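Local structure of cell death abnormality protein 2 (Caenorhabditis elegans, 3QWX) at residues 31-34 and 35-39; 102-106 and 107-111. The protein acts as a CRK-family SH2/SH3 signalling adaptor that interacts with CED-5 and is required for engulfment of cell corpses and for cell migration. All coordinates share one frame; numbering follows the deposited sequence.

Interaction 1 of 2, residues 31-34 and 35-39; sequences PQVS and IGTFL
A type II beta turn runs from Ser34 to Thr37, with Ile35 and Gly36 at its corners, closed by Thr37 N donating to Ser34 O over 3.2 Å with an N-H...O angle of 151°. Gly36 stands third in the turn with phi 100°. At these backbone angles a CB would be jammed against the carbonyl oxygen of Ile35, so this position suits a residue without a side chain.

The Thr37 hydroxyl adds a second bond to the same acceptor. OG1 donates to Ser34 O at 2.6 Å. Both donors come from the same face of the carbonyl plane, each tilted from it. The first torsion of Thr37 (chi1 -48°) keeps OG1 next to its own backbone N, and this lets one residue grip the oxygen twice. The same rotation puts CG2 opposite the backbone N, 4.0 Å from Val33 CG1. The main apolar touch is Val33 CG1 on Thr37 CB, at 3.6 Å, with the two side chains crossing obliquely.

Two waters finish the polar side. Water 1 donates to Thr37 OG1 at 2.8 Å and also bonds Ser34 OG. Water 2 joins Ser34 OG to Ile35 O, to which it donates at 3.0 Å. The Ser34 hydroxyl, set between its own N and carbonyl carbon, thus bonds both waters.

The turn belongs to the SH2 domain. It leads from the loop after helix 21-29 into strand 37-42. Val33 and Thr37 both pack on Leu28 of that helix, and Val33 also touches Arg54 of strand 49-54. Backbone bonds from Gly36 and Thr37 to Arg54 start the antiparallel pairing with this strand.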
ATOM      1  N   PRO A  31       8.335  -2.963 -16.852  1.00 24.81           N
ATOM      2  CA  PRO A  31       9.287  -2.048 -17.515  1.00 24.20           C
ATOM      3  C   PRO A  31       8.960  -0.574 -17.336  1.00 19.60           C
ATOM      4  O   PRO A  31       9.880   0.240 -17.273  1.00 22.69           O
ATOM      5  CB  PRO A  31       9.177  -2.432 -18.999  1.00 22.02           C
ATOM      6  CG  PRO A  31       8.685  -3.836 -18.989  1.00 20.67           C
ATOM      7  CD  PRO A  31       7.783  -3.959 -17.784  1.00 24.65           C
ATOM      8  N   GLN A  32       7.678  -0.228 -17.261  1.00 18.69           N
ATOM      9  CA  GLN A  32       7.281   1.185 -17.185  1.00 21.31           C
ATOM     10  C   GLN A  32       7.342   1.781 -15.762  1.00 20.20           C
ATOM     11  O   GLN A  32       7.130   2.980 -15.562  1.00 19.34           O
ATOM     12  CB  GLN A  32       5.879   1.371 -17.779  1.00 17.99           C
ATOM     13  CG  GLN A  32       4.727   0.967 -16.858  1.00 21.19           C
ATOM     14  CD  GLN A  32       4.614  -0.537 -16.629  1.00 20.81           C
ATOM     15  OE1 GLN A  32       5.229  -1.332 -17.327  1.00 20.38           O
ATOM     16  NE2 GLN A  32       3.829  -0.923 -15.632  1.00 19.36           N
ATOM     17  N   VAL A  33       7.608   0.935 -14.774  1.00 21.57           N
ATOM     18  CA  VAL A  33       7.702   1.385 -13.382  1.00 21.46           C
ATOM     19  C   VAL A  33       9.023   2.116 -13.131  1.00 20.72           C
ATOM     20  O   VAL A  33      10.099   1.576 -13.397  1.00 20.77           O
ATOM     21  CB  VAL A  33       7.570   0.198 -12.395  1.00 21.76           C
ATOM     22  CG1 VAL A  33       7.817   0.660 -10.952  1.00 18.34           C
ATOM     23  CG2 VAL A  33       6.210  -0.455 -12.535  1.00 17.35           C
ATOM     24  N   SER A  34       8.940   3.342 -12.617  1.00 18.69           N
ATOM     25  CA  SER A  34      10.137   4.163 -12.427  1.00 23.19           C
ATOM     26  C   SER A  34      10.878   3.802 -11.146  1.00 21.83           C
ATOM     27  O   SER A  34      10.282   3.335 -10.176  1.00 19.38           O
ATOM     28  CB  SER A  34       9.783   5.649 -12.435  1.00 22.78           C
ATOM     29  OG  SER A  34       8.784   5.933 -11.476  1.00 28.12           O
ATOM     30  N   ILE A  35      12.188   3.993 -11.152  1.00 22.05           N
ATOM     31  CA  ILE A  35      12.968   3.719  -9.958  1.00 20.13           C
ATOM     32  C   ILE A  35      12.467   4.601  -8.816  1.00 17.44           C
ATOM     33  O   ILE A  35      12.138   5.763  -9.020  1.00 20.65           O
ATOM     34  CB  ILE A  35      14.475   3.906 -10.226  1.00 22.77           C
ATOM     35  CG1 ILE A  35      14.980   2.796 -11.159  1.00 21.27           C
ATOM     36  CG2 ILE A  35      15.256   3.879  -8.919  1.00 22.11           C
ATOM     37  CD1 ILE A  35      16.403   3.054 -11.714  1.00 28.53           C
ATOM     38  N   GLY A  36      12.371   4.043  -7.617  1.00 16.53           N
ATOM     39  CA  GLY A  36      11.885   4.801  -6.474  1.00 18.95           C
ATOM     40  C   GLY A  36      10.422   4.509  -6.162  1.00 19.86           C
ATOM     41  O   GLY A  36       9.886   4.954  -5.127  1.00 17.75           O
ATOM     42  N   THR A  37       9.765   3.776  -7.060  1.00 15.34           N
ATOM     43  CA  THR A  37       8.375   3.372  -6.818  1.00 20.53           C
ATOM     44  C   THR A  37       8.361   2.250  -5.777  1.00 16.25           C
ATOM     45  O   THR A  37       9.189   1.340  -5.826  1.00 16.72           O
ATOM     46  CB  THR A  37       7.676   2.925  -8.126  1.00 17.29           C
ATOM     47  OG1 THR A  37       7.913   3.900  -9.141  1.00 18.48           O
ATOM     48  CG2 THR A  37       6.181   2.777  -7.939  1.00 17.24           C
ATOM     49  N   PHE A  38       7.433   2.323  -4.831  1.00 19.81           N
ATOM     50  CA  PHE A  38       7.408   1.368  -3.725  1.00 18.29           C
ATOM     51  C   PHE A  38       5.988   1.072  -3.242  1.00 19.36           C
ATOM     52  O   PHE A  38       5.041   1.821  -3.519  1.00 16.72           O
ATOM     53  CB  PHE A  38       8.232   1.913  -2.545  1.00 15.93           C
ATOM     54  CG  PHE A  38       7.592   3.084  -1.863  1.00 14.48           C
ATOM     55  CD1 PHE A  38       7.746   4.368  -2.364  1.00 17.57           C
ATOM     56  CD2 PHE A  38       6.804   2.899  -0.743  1.00 19.37           C
ATOM     57  CE1 PHE A  38       7.144   5.451  -1.752  1.00 19.99           C
ATOM     58  CE2 PHE A  38       6.187   3.985  -0.121  1.00 19.34           C
ATOM     59  CZ  PHE A  38       6.356   5.261  -0.635  1.00 18.55           C
ATOM     60  N   LEU A  39       5.846  -0.024  -2.510  1.00 13.95           N
ATOM     61  CA  LEU A  39       4.610  -0.285  -1.801  1.00 16.09           C
ATOM     62  C   LEU A  39       4.908  -1.024  -0.515  1.00 16.48           C
ATOM     63  O   LEU A  39       6.002  -1.570  -0.332  1.00 15.76           O
ATOM     64  CB  LEU A  39       3.637  -1.082  -2.669  1.00 15.82           C
ATOM     65  CG  LEU A  39       4.094  -2.428  -3.245  1.00 17.59           C
ATOM     66  CD1 LEU A  39       4.020  -3.544  -2.201  1.00 16.99           C
ATOM     67  CD2 LEU A  39       3.215  -2.769  -4.445  1.00 19.76           C
TER
HETATM   68  O   HOH W   1       5.998   5.726 -10.029  1.00 22.02           O
HETATM   69  O   HOH W   2       9.398   6.738  -8.402  1.00 23.96           O

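Interaction 2 of 2, residues 102-106 and 107-111; sequences RVLTE and ASLLA
Val103 and Leu104 meet Ala107 where the chain folds back on itself, in the late loop of the SH2 domain between helix 92-98 and strand 111-112.

The backbone bond of the bend runs from Leu104 N to Ala107 O, at 3.0 Å and nearly straight (171°). A weaker CA-H...O contact reaches the same oxygen from Val103 CA at 3.5 Å. Glu55 OE1, from beyond the loop, accepts from the backbone N of Thr105, Glu106 and Ala107, so one carboxylate oxygen gathers three N-H groups. The Thr105 hydroxyl bonds Tyr65 OH.

Two van der Waals contacts follow. Val103 CG1 rests against the Ala107 backbone, 3.8 Å from its carbonyl carbon. The apolar pair is Leu104 CD1 with Leu109 CD2, at 3.6 Å, the two side chains crossing at about a right angle. Both leucines also touch Val53 of strand 49-54.

One side-chain hydrogen bond completes the fold-back. With chi1 at -76°, the Ser108 hydroxyl sits beside its own backbone N and donates to Arg102 O at 2.8 Å. OG stands almost straight above the carbonyl plane, with a C=O...OG angle of 95°.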
ATOM      1  N   ARG A 102      17.681   9.042   1.781  1.00 20.89           N
ATOM      2  CA  ARG A 102      18.769   8.105   2.035  1.00 20.84           C
ATOM      3  C   ARG A 102      18.364   6.846   1.265  1.00 24.55           C
ATOM      4  O   ARG A 102      17.172   6.532   1.182  1.00 21.64           O
ATOM      5  CB  ARG A 102      18.860   7.810   3.541  1.00 22.34           C
ATOM      6  CG  ARG A 102      20.260   7.795   4.150  1.00 32.63           C
ATOM      7  CD  ARG A 102      20.801   9.203   4.448  1.00 28.53           C
ATOM      8  NE  ARG A 102      21.110   9.967   3.237  1.00 33.21           N
ATOM      9  CZ  ARG A 102      22.322  10.418   2.900  1.00 27.21           C
ATOM     10  NH1 ARG A 102      22.476  11.106   1.783  1.00 24.04           N
ATOM     11  NH2 ARG A 102      23.378  10.190   3.674  1.00 28.40           N
ATOM     12  N   VAL A 103      19.324   6.128   0.685  1.00 24.38           N
ATOM     13  CA  VAL A 103      18.960   4.926  -0.074  1.00 24.90           C
ATOM     14  C   VAL A 103      18.777   3.708   0.815  1.00 24.15           C
ATOM     15  O   VAL A 103      19.356   3.615   1.902  1.00 21.86           O
ATOM     16  CB  VAL A 103      19.994   4.554  -1.166  1.00 26.20           C
ATOM     17  CG1 VAL A 103      20.089   5.668  -2.208  1.00 26.95           C
ATOM     18  CG2 VAL A 103      21.348   4.235  -0.528  1.00 25.26           C
ATOM     19  N   LEU A 104      17.961   2.774   0.335  1.00 20.87           N
ATOM     20  CA  LEU A 104      17.840   1.480   0.973  1.00 23.35           C
ATOM     21  C   LEU A 104      19.027   0.647   0.522  1.00 25.63           C
ATOM     22  O   LEU A 104      19.937   0.373   1.297  1.00 29.93           O
ATOM     23  CB  LEU A 104      16.507   0.826   0.600  1.00 17.54           C
ATOM     24  CG  LEU A 104      15.336   1.587   1.226  1.00 21.71           C
ATOM     25  CD1 LEU A 104      14.086   1.598   0.341  1.00 20.83           C
ATOM     26  CD2 LEU A 104      15.048   1.007   2.602  1.00 21.05           C
ATOM     27  N   THR A 105      19.026   0.273  -0.749  1.00 22.57           N
ATOM     28  CA  THR A 105      20.121  -0.506  -1.317  1.00 24.72           C
ATOM     29  C   THR A 105      20.737   0.283  -2.458  1.00 22.33           C
ATOM     30  O   THR A 105      21.904   0.690  -2.395  1.00 26.65           O
ATOM     31  CB  THR A 105      19.632  -1.899  -1.805  1.00 25.29           C
ATOM     32  OG1 THR A 105      19.396  -2.733  -0.665  1.00 25.85           O
ATOM     33  CG2 THR A 105      20.680  -2.560  -2.689  1.00 29.96           C
ATOM     34  N   GLU A 106      19.938   0.533  -3.488  1.00 19.15           N
ATOM     35  CA  GLU A 106      20.388   1.329  -4.620  1.00 21.33           C
ATOM     36  C   GLU A 106      19.583   2.610  -4.816  1.00 21.77           C
ATOM     37  O   GLU A 106      20.044   3.521  -5.492  1.00 25.04           O
ATOM     38  CB  GLU A 106      20.373   0.506  -5.910  1.00 24.36           C
ATOM     39  CG  GLU A 106      21.371  -0.651  -5.937  1.00 25.58           C
ATOM     40  CD  GLU A 106      22.817  -0.181  -5.902  1.00 31.80           C
ATOM     41  OE1 GLU A 106      23.092   0.938  -6.374  1.00 25.20           O
ATOM     42  OE2 GLU A 106      23.681  -0.932  -5.401  1.00 39.35           O
ATOM     43  N   ALA A 107      18.382   2.685  -4.236  1.00 21.20           N
ATOM     44  CA  ALA A 107      17.527   3.859  -4.450  1.00 20.46           C
ATOM     45  C   ALA A 107      16.730   4.302  -3.218  1.00 17.12           C
ATOM     46  O   ALA A 107      16.573   3.558  -2.257  1.00 19.57           O
ATOM     47  CB  ALA A 107      16.588   3.629  -5.636  1.00 19.33           C
ATOM     48  N   SER A 108      16.231   5.531  -3.270  1.00 16.40           N
ATOM     49  CA  SER A 108      15.341   6.057  -2.244  1.00 17.92           C
ATOM     50  C   SER A 108      13.873   5.854  -2.626  1.00 18.66           C
ATOM     51  O   SER A 108      13.559   5.559  -3.772  1.00 19.80           O
ATOM     52  CB  SER A 108      15.602   7.539  -2.045  1.00 20.11           C
ATOM     53  OG  SER A 108      16.782   7.733  -1.299  1.00 24.30           O
ATOM     54  N   LEU A 109      12.983   6.030  -1.656  1.00 17.36           N
ATOM     55  CA  LEU A 109      11.541   6.015  -1.880  1.00 18.39           C
ATOM     56  C   LEU A 109      11.083   7.324  -2.523  1.00 19.64           C
ATOM     57  O   LEU A 109      11.273   8.384  -1.943  1.00 20.32           O
ATOM     58  CB  LEU A 109      10.826   5.836  -0.537  1.00 16.87           C
ATOM     59  CG  LEU A 109      11.225   4.605   0.280  1.00 19.09           C
ATOM     60  CD1 LEU A 109      10.365   4.528   1.535  1.00 18.61           C
ATOM     61  CD2 LEU A 109      11.082   3.333  -0.570  1.00 18.05           C
ATOM     62  N   LEU A 110      10.486   7.261  -3.714  1.00 20.08           N
ATOM     63  CA  LEU A 110      10.100   8.482  -4.416  1.00 19.74           C
ATOM     64  C   LEU A 110       8.589   8.583  -4.531  1.00 24.70           C
ATOM     65  O   LEU A 110       8.007   9.639  -4.261  1.00 24.21           O
ATOM     66  CB  LEU A 110      10.741   8.552  -5.807  1.00 25.05           C
ATOM     67  CG  LEU A 110      10.844   9.922  -6.493  1.00 35.15           C
ATOM     68  CD1 LEU A 110      11.847   9.897  -7.643  1.00 39.12           C
ATOM     69  CD2 LEU A 110       9.498  10.443  -6.980  1.00 42.06           C
ATOM     70  N   ALA A 111       7.956   7.482  -4.929  1.00 17.83           N
ATOM     71  CA  ALA A 111       6.520   7.491  -5.199  1.00 19.76           C
ATOM     72  C   ALA A 111       5.847   6.170  -4.836  1.00 19.43           C
ATOM     73  O   ALA A 111       6.355   5.099  -5.132  1.00 18.22           O
ATOM     74  CB  ALA A 111       6.261   7.830  -6.656  1.00 20.65           C
TER

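Overall arrangement
Both interactions are local bends in the SH2 domain, with centres about 11 Å apart. Interaction 1 is mostly buried through Val33, Gly36 and Thr37, with Ser34 and Ile35 exposed, and its turn opens directly into strand 37-42. Interaction 2 is partly buried and lies in a loop, with Arg102, Val103 and Glu106 at the surface. The two join where residues 109-111 run beside 36-38: Gly36 O and Leu110 N, and Phe38 N and Ala111 O, are probable hydrogen bonds. Ile35 CG2 also packs on Ala107 CB. Each interaction uses a hydroxyl donating to a main-chain oxygen. In interaction 1 that oxygen also closes the turn and two waters bond its hydroxyls; interaction 2 splits the bonds between two oxygens and adds a leucine pair.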